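Local structure of putative beta-glucosidase (Bifidobacterium adolescentis, 5WAB) at residues 138-143 with 189-194; 163-168 with 198-203; 377-382 with 428-433. The protein hydrolyses glycosidic bonds as a family 3 beta-glucosidase, probably also releasing a terminal arabinopyranosyl unit from the ginsenoside Rb2. All coordinates share one frame; numbering follows the deposited sequence.

Interaction 1 (138-143 with 189-194); sequences GIVAGV and KTAQPW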
loop_
_atom_site.group_PDB
_atom_site.type_symbol
_atom_site.label_atom_id
_atom_site.label_comp_id
_atom_site.label_asym_id
_atom_site.label_seq_id
_atom_site.Cartn_x
_atom_site.Cartn_y
_atom_site.Cartn_z
ATOM N N GLY A 138 -10.401 -0.437 -0.166
ATOM C CA GLY A 138 -11.247 0.053 0.906
ATOM C C GLY A 138 -11.270 1.565 0.995
ATOM O O GLY A 138 -12.294 2.153 1.357
ATOM N N ILE A 139 -10.154 2.216 0.659
ATOM C CA ILE A 139 -10.116 3.677 0.662
ATOM C C ILE A 139 -11.017 4.235 -0.433
ATOM O O ILE A 139 -11.798 5.164 -0.199
ATOM C CB ILE A 139 -8.669 4.184 0.518
ATOM C CG1 ILE A 139 -7.834 3.748 1.720
ATOM C CG2 ILE A 139 -8.639 5.692 0.411
ATOM C CD1 ILE A 139 -8.331 4.310 3.039
ATOM N N VAL A 140 -10.911 3.689 -1.647
ATOM C CA VAL A 140 -11.715 4.176 -2.769
ATOM C C VAL A 140 -13.199 3.941 -2.512
ATOM O O VAL A 140 -14.020 4.861 -2.613
ATOM C CB VAL A 140 -11.263 3.508 -4.081
ATOM C CG1 VAL A 140 -12.171 3.917 -5.220
ATOM C CG2 VAL A 140 -9.809 3.866 -4.392
ATOM N N ALA A 141 -13.569 2.698 -2.196
ATOM C CA ALA A 141 -14.978 2.384 -1.966
ATOM C C ALA A 141 -15.517 3.119 -0.746
ATOM O O ALA A 141 -16.670 3.565 -0.739
ATOM C CB ALA A 141 -15.166 0.878 -1.807
ATOM N N GLY A 142 -14.698 3.252 0.296
ATOM C CA GLY A 142 -15.158 3.909 1.504
ATOM C C GLY A 142 -15.414 5.390 1.308
ATOM O O GLY A 142 -16.471 5.900 1.685
ATOM N N VAL A 143 -14.443 6.106 0.734
ATOM C CA VAL A 143 -14.595 7.550 0.553
ATOM C C VAL A 143 -15.763 7.846 -0.382
ATOM O O VAL A 143 -16.643 8.658 -0.071
ATOM C CB VAL A 143 -13.291 8.169 0.025
ATOM C CG1 VAL A 143 -13.504 9.634 -0.352
ATOM C CG2 VAL A 143 -12.171 8.035 1.037
ATOM N N LYS A 189 -11.560 -1.917 -11.576
ATOM C CA LYS A 189 -12.659 -2.805 -11.932
ATOM C C LYS A 189 -13.603 -3.045 -10.756
ATOM O O LYS A 189 -14.818 -3.149 -10.951
ATOM C CB LYS A 189 -12.112 -4.125 -12.468
ATOM C CG LYS A 189 -11.504 -4.002 -13.850
ATOM C CD LYS A 189 -10.905 -5.312 -14.302
ATOM C CE LYS A 189 -10.431 -5.223 -15.734
ATOM N NZ LYS A 189 -9.667 -6.434 -16.146
ATOM N N THR A 190 -13.082 -3.138 -9.531
ATOM C CA THR A 190 -13.954 -3.456 -8.401
ATOM C C THR A 190 -14.667 -2.210 -7.909
ATOM O O THR A 190 -15.897 -2.194 -7.785
ATOM C CB THR A 190 -13.168 -4.111 -7.275
ATOM O OG1 THR A 190 -12.549 -5.295 -7.785
ATOM C CG2 THR A 190 -14.105 -4.474 -6.110
ATOM N N ALA A 191 -13.914 -1.166 -7.611
ATOM C CA ALA A 191 -14.542 0.108 -7.360
ATOM C C ALA A 191 -14.397 0.859 -8.675
ATOM O O ALA A 191 -14.200 0.239 -9.721
ATOM C CB ALA A 191 -13.886 0.812 -6.167
ATOM N N GLN A 192 -14.430 2.157 -8.638
ATOM C CA GLN A 192 -14.295 2.910 -9.874
ATOM C C GLN A 192 -13.880 4.292 -9.421
ATOM O O GLN A 192 -14.737 5.161 -9.209
ATOM C CB GLN A 192 -15.588 2.942 -10.698
ATOM C CG GLN A 192 -15.797 1.757 -11.658
ATOM C CD GLN A 192 -14.980 1.874 -12.953
ATOM O OE1 GLN A 192 -14.461 2.943 -13.287
ATOM N NE2 GLN A 192 -14.868 0.765 -13.684
ATOM N N PRO A 193 -12.586 4.521 -9.232
ATOM C CA PRO A 193 -12.160 5.800 -8.666
ATOM C C PRO A 193 -12.550 6.928 -9.602
ATOM O O PRO A 193 -12.338 6.856 -10.814
ATOM C CB PRO A 193 -10.638 5.650 -8.547
ATOM C CG PRO A 193 -10.359 4.186 -8.747
ATOM C CD PRO A 193 -11.447 3.679 -9.626
ATOM N N TRP A 194 -13.142 7.970 -9.032
ATOM C CA TRP A 194 -13.591 9.062 -9.878
ATOM C C TRP A 194 -12.418 9.817 -10.492
ATOM O O TRP A 194 -12.614 10.556 -11.462
ATOM C CB TRP A 194 -14.524 9.981 -9.072
ATOM C CG TRP A 194 -15.760 9.252 -8.573
ATOM C CD1 TRP A 194 -16.189 8.009 -8.958
ATOM C CD2 TRP A 194 -16.720 9.719 -7.610
ATOM N NE1 TRP A 194 -17.346 7.673 -8.294
ATOM C CE2 TRP A 194 -17.695 8.705 -7.463
ATOM C CE3 TRP A 194 -16.851 10.893 -6.861
ATOM C CZ2 TRP A 194 -18.783 8.834 -6.598
ATOM C CZ3 TRP A 194 -17.929 11.020 -6.009
ATOM C CH2 TRP A 194 -18.880 9.995 -5.880
#
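The helix turn at Val140 and Ala141, on helix 129-144, runs past the chain leaving helix 182-190, with CA atoms 5.9 Å apart for Ala141 and Ala191 and 6.1 Å apart for Val140 and Pro193, so an ordered helix turn meets a chain that has just given up its helical course. Ala191 is the first residue to depart from helical torsions there, and its CB points back at the helix. One methyl carries nearly all of the contact: Val140 CG1, set anti to the backbone N (chi1 175°), meets two partners roughly at right angles to each other, Ala191 CB at 3.7 Å and the Pro193 ring, 3.9 Å from CA and 4.0 Å from CG. Ala141 adds a looser approach, its backbone N standing 4.4 Å from Ala191 CB. Around this small patch, Val140 and Pro193 both also touch Thr150 of strand 149-155, and Val140 leans on Pro108, so the valine and proline belong to a wider layer between helices and sheet. That layering fits the TIM-barrel-like N-terminal domain of the family, where the strands 149-155 and 195-198 run parallel as neighbours. No hydrogen bond joins the two segments. The polar groups of the loop are instead held by neighbours: Gln144, just beyond the helix segment, bonds to Gln192 O and Trp194 N, while Gln192 OE1 takes the N-H of Glu226 and NE2 donates to Gly224 O. The methyl groups thus provide close but non-directional packing, whereas the directional bonds of the loop are made by the polar groups beside them.

Interaction 2 (163-168 with 198-203); sequences DRLRVS and CSYNRI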
loop_
_atom_site.group_PDB
_atom_site.type_symbol
_atom_site.label_atom_id
_atom_site.label_comp_id
_atom_site.label_asym_id
_atom_site.label_seq_id
_atom_site.Cartn_x
_atom_site.Cartn_y
_atom_site.Cartn_z
ATOM N N ASP A 163 15.512 10.854 -9.029
ATOM C CA ASP A 163 15.336 11.301 -10.412
ATOM C C ASP A 163 13.927 11.009 -10.926
ATOM O O ASP A 163 13.737 10.731 -12.111
ATOM C CB ASP A 163 16.381 10.657 -11.329
ATOM C CG ASP A 163 16.597 11.434 -12.612
ATOM O OD1 ASP A 163 16.248 12.636 -12.648
ATOM O OD2 ASP A 163 17.101 10.835 -13.588
ATOM N N ARG A 164 12.926 11.088 -10.043
ATOM C CA ARG A 164 11.567 10.687 -10.403
ATOM C C ARG A 164 10.962 11.534 -11.517
ATOM O O ARG A 164 10.064 11.056 -12.221
ATOM C CB ARG A 164 10.658 10.742 -9.175
ATOM C CG ARG A 164 10.241 12.145 -8.778
ATOM C CD ARG A 164 9.572 12.146 -7.421
ATOM N NE ARG A 164 9.324 13.498 -6.933
ATOM C CZ ARG A 164 8.366 13.815 -6.067
ATOM N NH1 ARG A 164 7.558 12.874 -5.591
ATOM N NH2 ARG A 164 8.213 15.075 -5.681
ATOM N N LEU A 165 11.439 12.764 -11.712
ATOM C CA LEU A 165 10.859 13.636 -12.727
ATOM C C LEU A 165 11.331 13.293 -14.128
ATOM O O LEU A 165 10.693 13.710 -15.099
ATOM C CB LEU A 165 11.207 15.100 -12.438
ATOM C CG LEU A 165 10.746 15.691 -11.107
ATOM C CD1 LEU A 165 11.326 17.088 -10.885
ATOM C CD2 LEU A 165 9.243 15.742 -11.086
ATOM N N ARG A 166 12.427 12.548 -14.255
ATOM C CA ARG A 166 13.027 12.301 -15.558
ATOM C C ARG A 166 13.227 10.820 -15.855
ATOM O O ARG A 166 13.192 10.423 -17.024
ATOM C CB ARG A 166 14.363 13.040 -15.657
ATOM C CG ARG A 166 14.229 14.557 -15.667
ATOM C CD ARG A 166 15.587 15.230 -15.774
ATOM N NE ARG A 166 16.470 14.810 -14.689
ATOM C CZ ARG A 166 17.716 15.239 -14.527
ATOM N NH1 ARG A 166 18.236 16.106 -15.385
ATOM N NH2 ARG A 166 18.440 14.805 -13.501
ATOM N N VAL A 167 13.437 9.996 -14.823
ATOM C CA VAL A 167 13.907 8.633 -15.056
ATOM C C VAL A 167 12.872 7.839 -15.844
ATOM O O VAL A 167 11.656 8.031 -15.700
ATOM C CB VAL A 167 14.263 7.927 -13.734
ATOM C CG1 VAL A 167 13.022 7.561 -12.941
ATOM C CG2 VAL A 167 15.081 6.690 -14.001
ATOM N N SER A 168 13.358 6.956 -16.707
ATOM C CA SER A 168 12.508 6.034 -17.438
ATOM C C SER A 168 12.587 4.671 -16.766
ATOM O O SER A 168 13.647 4.037 -16.759
ATOM C CB SER A 168 12.945 5.942 -18.898
ATOM O OG SER A 168 12.306 4.866 -19.563
ATOM N N CYS A 198 -1.628 10.291 -12.602
ATOM C CA CYS A 198 -0.514 9.647 -13.271
ATOM C C CYS A 198 0.793 10.013 -12.573
ATOM O O CYS A 198 0.874 10.987 -11.821
ATOM C CB CYS A 198 -0.456 10.054 -14.745
ATOM S SG CYS A 198 0.370 11.637 -15.035
ATOM N N SER A 199 1.826 9.220 -12.839
ATOM C CA SER A 199 3.125 9.398 -12.207
ATOM C C SER A 199 3.993 10.376 -12.999
ATOM O O SER A 199 3.736 10.673 -14.167
ATOM C CB SER A 199 3.842 8.055 -12.070
ATOM O OG SER A 199 4.033 7.458 -13.341
ATOM N N TYR A 200 5.047 10.867 -12.338
ATOM C CA TYR A 200 5.997 11.761 -12.993
ATOM C C TYR A 200 6.873 11.032 -13.996
ATOM O O TYR A 200 7.314 11.637 -14.981
ATOM C CB TYR A 200 6.913 12.426 -11.966
ATOM C CG TYR A 200 6.329 13.563 -11.164
ATOM C CD1 TYR A 200 6.048 14.785 -11.759
ATOM C CD2 TYR A 200 6.106 13.431 -9.800
ATOM C CE1 TYR A 200 5.535 15.835 -11.021
ATOM C CE2 TYR A 200 5.597 14.470 -9.055
ATOM C CZ TYR A 200 5.311 15.670 -9.669
ATOM O OH TYR A 200 4.800 16.710 -8.926
ATOM N N ASN A 201 7.172 9.758 -13.752
ATOM C CA ASN A 201 8.263 9.110 -14.458
ATOM C C ASN A 201 7.826 8.668 -15.847
ATOM O O ASN A 201 6.645 8.683 -16.198
ATOM C CB ASN A 201 8.772 7.905 -13.676
ATOM C CG ASN A 201 7.685 6.876 -13.421
ATOM O OD1 ASN A 201 6.875 7.025 -12.505
ATOM N ND2 ASN A 201 7.661 5.827 -14.236
ATOM N N ARG A 202 8.811 8.251 -16.631
ATOM C CA ARG A 202 8.579 7.613 -17.915
ATOM C C ARG A 202 8.558 6.101 -17.736
ATOM O O ARG A 202 9.188 5.554 -16.825
ATOM C CB ARG A 202 9.671 7.988 -18.923
ATOM C CG ARG A 202 9.728 9.453 -19.329
ATOM C CD ARG A 202 10.889 9.703 -20.289
ATOM N NE ARG A 202 12.173 9.497 -19.632
ATOM C CZ ARG A 202 13.317 9.239 -20.266
ATOM N NH1 ARG A 202 13.352 9.144 -21.588
ATOM N NH2 ARG A 202 14.432 9.067 -19.571
ATOM N N ILE A 203 7.812 5.426 -18.607
ATOM C CA ILE A 203 7.816 3.970 -18.686
ATOM C C ILE A 203 8.221 3.606 -20.104
ATOM O O ILE A 203 7.462 3.841 -21.054
ATOM C CB ILE A 203 6.457 3.359 -18.327
ATOM C CG1 ILE A 203 6.087 3.712 -16.886
ATOM C CG2 ILE A 203 6.483 1.847 -18.557
ATOM C CD1 ILE A 203 4.698 3.269 -16.482
HETATM O O HOH W 1 8.126 14.782 -15.051
#
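Arg164 begins the contact by running alongside Tyr200, both side chains pointing the same way. The guanidinium carries Tyr200 CE2 over its centre, with Arg164 CZ to Tyr200 CE2 at 4.1 Å, but its plane is turned 47° from the ring, so this is an inclined approach and not a parallel stack. Glu161 forms a salt bridge with the same arginine, and the Tyr200 hydroxyl is bonded to the Trp233 carbonyl; a bound glycerol, probably from the crystallisation liquor, lies about 6 Å from the tyrosine side chain. Leu165 follows with a CH-pi contact. Its CB starts away from the other segment, yet the CD2 branch comes back over the ring face, 3.7 Å from the Tyr200 centroid and offset toward the rim. A water donates to both Leu165 O and Tyr200 O, bridging the two backbones. At Arg166 the side chain turns back to its own segment, gripping one oxygen of Asp163 side-on with NE and NH2, while its carbonyl serves the partner: Arg202 NE donates to Arg166 O at 2.9 Å and NH2 adds a weak second bond. A bend at chi3 of Arg202 (-66°) brings its guanidinium round to the carbonyl. Val167 O accepts from Arg202 N at 3.0 Å. At Ser168 the loop becomes a strand of a small mixed sheet, in which 168-170 lies between 202-203, parallel to it, and 517-519 from the C-terminal domain. Ser168 pairs with Arg202 in a parallel bridge, placing its CB over one face of the arginine guanidinium, 3.5 Å from Arg202 NH2, and its CA 3.4 Å from Arg202 O, while Ser168 OG is hydrogen-bonded to Asn170 and Gly205.

Interaction 3 (377-382 with 428-433); sequences PGFTLD and AKQVEL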
loop_
_atom_site.group_PDB
_atom_site.type_symbol
_atom_site.label_atom_id
_atom_site.label_comp_id
_atom_site.label_asym_id
_atom_site.label_seq_id
_atom_site.Cartn_x
_atom_site.Cartn_y
_atom_site.Cartn_z
ATOM N N PRO A 377 15.099 9.666 28.058
ATOM C CA PRO A 377 15.156 9.816 26.592
ATOM C C PRO A 377 16.151 8.872 25.946
ATOM O O PRO A 377 15.869 8.310 24.881
ATOM C CB PRO A 377 15.557 11.287 26.404
ATOM C CG PRO A 377 15.207 11.955 27.701
ATOM C CD PRO A 377 15.417 10.920 28.760
ATOM N N GLY A 378 17.304 8.667 26.571
ATOM C CA GLY A 378 18.327 7.777 26.034
ATOM C C GLY A 378 19.108 8.329 24.872
ATOM O O GLY A 378 20.340 8.271 24.866
ATOM N N PHE A 379 18.416 8.880 23.879
ATOM C CA PHE A 379 19.059 9.397 22.683
ATOM C C PHE A 379 18.220 10.545 22.142
ATOM O O PHE A 379 17.090 10.777 22.579
ATOM C CB PHE A 379 19.247 8.295 21.633
ATOM C CG PHE A 379 17.970 7.594 21.255
ATOM C CD1 PHE A 379 17.206 8.034 20.185
ATOM C CD2 PHE A 379 17.530 6.494 21.972
ATOM C CE1 PHE A 379 16.032 7.389 19.839
ATOM C CE2 PHE A 379 16.355 5.847 21.631
ATOM C CZ PHE A 379 15.608 6.294 20.565
ATOM N N THR A 380 18.788 11.268 21.189
ATOM C CA THR A 380 18.088 12.357 20.529
ATOM C C THR A 380 17.662 11.945 19.125
ATOM O O THR A 380 18.230 11.034 18.518
ATOM C CB THR A 380 18.969 13.606 20.479
ATOM O OG1 THR A 380 20.233 13.275 19.894
ATOM C CG2 THR A 380 19.189 14.144 21.881
ATOM N N LEU A 381 16.627 12.620 18.618
ATOM C CA LEU A 381 16.084 12.322 17.299
ATOM C C LEU A 381 16.794 13.078 16.185
ATOM O O LEU A 381 16.182 13.378 15.154
ATOM C CB LEU A 381 14.582 12.608 17.274
ATOM C CG LEU A 381 13.751 11.791 18.272
ATOM C CD1 LEU A 381 12.257 12.064 18.115
ATOM C CD2 LEU A 381 14.049 10.304 18.145
ATOM N N ASP A 382 18.067 13.392 16.366
ATOM C CA ASP A 382 18.872 14.101 15.389
ATOM C C ASP A 382 20.066 13.245 14.989
ATOM O O ASP A 382 20.257 12.130 15.480
ATOM C CB ASP A 382 19.328 15.459 15.932
ATOM C CG ASP A 382 19.930 15.371 17.319
ATOM O OD1 ASP A 382 20.594 14.359 17.635
ATOM O OD2 ASP A 382 19.742 16.331 18.095
ATOM N N ALA A 428 22.813 4.213 14.531
ATOM C CA ALA A 428 23.785 3.388 15.248
ATOM C C ALA A 428 23.832 3.702 16.738
ATOM O O ALA A 428 24.063 2.798 17.552
ATOM C CB ALA A 428 25.172 3.568 14.632
ATOM N N LYS A 429 23.645 4.968 17.117
ATOM C CA LYS A 429 23.665 5.306 18.535
ATOM C C LYS A 429 22.473 4.706 19.275
ATOM O O LYS A 429 22.563 4.452 20.484
ATOM C CB LYS A 429 23.729 6.826 18.706
ATOM C CG LYS A 429 22.549 7.591 18.136
ATOM C CD LYS A 429 22.742 9.091 18.332
ATOM C CE LYS A 429 21.555 9.878 17.806
ATOM N NZ LYS A 429 21.713 11.340 18.028
ATOM N N GLN A 430 21.357 4.467 18.572
ATOM C CA GLN A 430 20.235 3.748 19.172
ATOM C C GLN A 430 20.565 2.277 19.388
ATOM O O GLN A 430 20.091 1.663 20.349
ATOM C CB GLN A 430 18.992 3.882 18.304
ATOM C CG GLN A 430 18.518 5.299 18.112
ATOM C CD GLN A 430 17.225 5.353 17.331
ATOM O OE1 GLN A 430 16.490 4.367 17.266
ATOM N NE2 GLN A 430 16.944 6.501 16.726
ATOM N N VAL A 431 21.330 1.681 18.475
ATOM C CA VAL A 431 21.783 0.311 18.686
ATOM C C VAL A 431 22.758 0.241 19.857
ATOM O O VAL A 431 22.701 -0.686 20.673
ATOM C CB VAL A 431 22.398 -0.255 17.399
ATOM C CG1 VAL A 431 22.885 -1.666 17.632
ATOM C CG2 VAL A 431 21.369 -0.233 16.283
ATOM N N GLU A 432 23.666 1.217 19.961
ATOM C CA GLU A 432 24.600 1.233 21.083
ATOM C C GLU A 432 23.867 1.332 22.412
ATOM O O GLU A 432 24.235 0.660 23.381
ATOM C CB GLU A 432 25.595 2.384 20.942
ATOM C CG GLU A 432 26.686 2.152 19.913
ATOM C CD GLU A 432 27.420 3.428 19.554
ATOM O OE1 GLU A 432 27.271 3.905 18.406
ATOM O OE2 GLU A 432 28.137 3.962 20.430
ATOM N N LEU A 433 22.825 2.165 22.478
ATOM C CA LEU A 433 22.057 2.286 23.712
ATOM C C LEU A 433 21.367 0.976 24.058
ATOM O O LEU A 433 21.326 0.577 25.229
ATOM C CB LEU A 433 21.035 3.412 23.593
ATOM C CG LEU A 433 20.063 3.496 24.768
ATOM C CD1 LEU A 433 20.778 3.978 26.011
ATOM C CD2 LEU A 433 18.902 4.408 24.430
HETATM O O HOH W 2 18.430 8.490 16.803
#
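Phe379 and Gln430 stack with ring and amide planes 21° apart. Gln430 CG sits over the middle of the ring, a CH-pi contact at 3.7 Å from the centroid, and the extended side chain carries the amide on across the rim, where Gln430 NE2 stands 3.4 Å from Phe379 CE1. Gln430 OE1 takes the N-H of Gly409, which helps to fix the amide's rotation. Leu433 comes to the same ring from another direction: it crosses at about a right angle, and CD2 lies at the edge in the ring plane, 3.5 Å from Phe379 CD2, while also resting 3.8 Å from Gly378 CA. Lys429, its CG between the backbone N and carbonyl carbon (chi1 62°) and its chain extended from there, reaches beyond the ring and crosses Thr380 and Asp382 at about a right angle. Its NZ donates to Asp382 O at 3.0 Å and Thr380 OG1 at 3.1 Å, with a weaker salt-bridge bond to Asp382 OD1; with Glu384 O, four loop oxygens gather round the ammonium. A loop leaving edge strand 373-376 is thereby joined to helix 428-438, which connects parallel strands 403-409 and 444-449, as expected of the layered alpha/beta C-terminal domain of family 3 enzymes.

Interactions 1 and 2 lie in the N-terminal domain, their segments adjoining and alternating along the chain, with centres about 25 Å apart; interaction 3 belongs to the C-terminal domain, its centre about 42 Å from that of interaction 1 and on the opposite side of the chain's centre. Interaction 1, helix against the chain entering a strand, is small and wholly apolar, with no exposed residue among those touching. Interaction 2, loop against loop and strand, buries the most surface, mixes buried Tyr200 with exposed Leu165 and Arg166, and relies on backbone and arginine bonds. Interaction 3, loop against helix, sets buried Phe379 and Leu433 beside a lysine that grips exposed Asp382.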